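PDB 3EBY: beta subunit of a putative Aromatic-ring-hydroxylating dioxygenase from Novosphingobium aromaticivorans DSM 12444, which is probably the non-catalytic beta subunit of an aromatic-ring-hydroxylating dioxygenase, an NTF2-like partner of the iron-bearing alpha subunit, although the enzyme's substrate is not known. Local coordinates for residues A[25-29]-A[30-34]. Sequence-based numbering, arbitrary orientation.
Sequences LCLDD and DRLEQ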
# COMPACT_ATOMS: atom_id res chain seq x y z
N LEU A 25 2.74 10.45 5.96
CA LEU A 25 1.69 11.16 6.73
C LEU A 25 2.07 12.63 6.98
O LEU A 25 1.21 13.50 6.91
CB LEU A 25 1.37 10.45 8.05
CG LEU A 25 0.30 9.34 7.93
CD1 LEU A 25 0.11 8.65 9.28
CD2 LEU A 25 -1.03 9.90 7.42
N CYS A 26 3.35 12.88 7.21
CA CYS A 26 3.87 14.25 7.37
C CYS A 26 3.51 15.12 6.15
O CYS A 26 2.91 16.20 6.30
CB CYS A 26 5.41 14.18 7.60
SG CYS A 26 6.29 15.59 7.13
N LEU A 27 3.75 14.60 4.95
CA LEU A 27 3.44 15.35 3.73
C LEU A 27 1.92 15.46 3.48
O LEU A 27 1.42 16.54 3.16
CB LEU A 27 4.15 14.73 2.50
CG LEU A 27 5.69 14.87 2.56
CD1 LEU A 27 6.40 14.04 1.42
CD2 LEU A 27 6.07 16.33 2.52
N ASP A 28 1.20 14.36 3.69
CA ASP A 28 -0.24 14.33 3.42
C ASP A 28 -1.02 15.24 4.38
O ASP A 28 -2.01 15.84 3.98
CB ASP A 28 -0.76 12.93 3.53
CG ASP A 28 -0.18 11.99 2.47
OD1 ASP A 28 0.42 12.48 1.47
OD2 ASP A 28 -0.33 10.77 2.66
N ASP A 29 -0.54 15.33 5.63
CA ASP A 29 -1.15 16.16 6.66
C ASP A 29 -0.77 17.66 6.48
O ASP A 29 -1.19 18.51 7.29
CB ASP A 29 -0.68 15.72 8.06
CG ASP A 29 -1.35 14.45 8.56
OD1 ASP A 29 -2.36 14.02 7.97
OD2 ASP A 29 -0.89 13.95 9.63
N ASP A 30 0.09 17.94 5.50
CA ASP A 30 0.63 19.28 5.28
C ASP A 30 1.44 19.79 6.49
O ASP A 30 1.46 20.98 6.78
CB ASP A 30 -0.50 20.26 4.96
CG ASP A 30 0.01 21.60 4.44
OD1 ASP A 30 0.87 21.59 3.55
OD2 ASP A 30 -0.54 22.62 4.87
N ARG A 31 2.13 18.88 7.18
CA ARG A 31 3.09 19.26 8.22
C ARG A 31 4.47 19.42 7.59
O ARG A 31 5.44 18.76 7.96
CB ARG A 31 3.09 18.24 9.37
CG ARG A 31 1.81 18.32 10.18
CD ARG A 31 1.80 17.40 11.37
NE ARG A 31 1.50 16.03 10.98
CZ ARG A 31 2.42 15.07 10.88
NH1 ARG A 31 3.67 15.30 11.21
NH2 ARG A 31 2.08 13.88 10.41
N LEU A 32 4.56 20.36 6.64
CA LEU A 32 5.74 20.45 5.78
C LEU A 32 7.00 20.82 6.56
O LEU A 32 8.11 20.36 6.24
CB LEU A 32 5.52 21.47 4.65
CG LEU A 32 4.36 21.22 3.66
CD1 LEU A 32 4.42 22.26 2.55
CD2 LEU A 32 4.36 19.79 3.06
N GLU A 33 6.82 21.53 7.67
CA GLU A 33 7.97 21.90 8.51
C GLU A 33 8.72 20.69 9.09
O GLU A 33 9.90 20.79 9.41
CB GLU A 33 7.51 22.82 9.65
CG GLU A 33 7.19 24.23 9.21
CD GLU A 33 5.81 24.39 8.58
OE1 GLU A 33 4.99 23.43 8.62
OE2 GLU A 33 5.56 25.50 8.03
N GLN A 34 8.04 19.56 9.26
CA GLN A 34 8.68 18.34 9.77
C GLN A 34 9.56 17.67 8.70
O GLN A 34 10.51 16.95 9.03
CB GLN A 34 7.63 17.31 10.27
CG GLN A 34 8.27 15.98 10.83
CD GLN A 34 7.22 14.88 11.23
OE1 GLN A 34 6.04 14.96 10.88
NE2 GLN A 34 7.69 13.83 11.88
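Asp29 OD2 takes two donors from Arg31: NH2 at 3.1 Å, nearly straight (163°), and NE in a weaker bond at 3.4 Å. The oxygen lies in the guanidinium plane, at its edge, but the arginine meets it on the anti side of a carboxylate turned 62° from that plane. A bend at chi3 (-79°) folds the arginine back so that it runs beside the aspartate and lays one guanidinium face over Cys26 CA. The other carboxylate oxygen, OD1, forms a salt bridge with Lys129 of the second subunit. With an alanine here, Arg31 and that lysine would probably both lose their carboxylate, and the guanidinium would be freer to swing away.

The backbone ends the helix in a Schellman motif: Asp30, at positive phi, gives its N to Leu27 O at 3.0 Å, and Arg31 N reaches Cys26 O at 2.9 Å. Cys26 then packs against the following residues, its SG 3.8 Å from Gln34 CB. Farther along, Leu27 CD2 meets Leu32 CD2 at 3.9 Å, the two leucines crossing at about a right angle.

The turn thus closes helix 8-28 and sends the chain toward helix 67-79, where Leu32 packs on Val74 and Leu77 and Asp30 pairs with Arg78, while Leu27 touches His90 of strand 87-101.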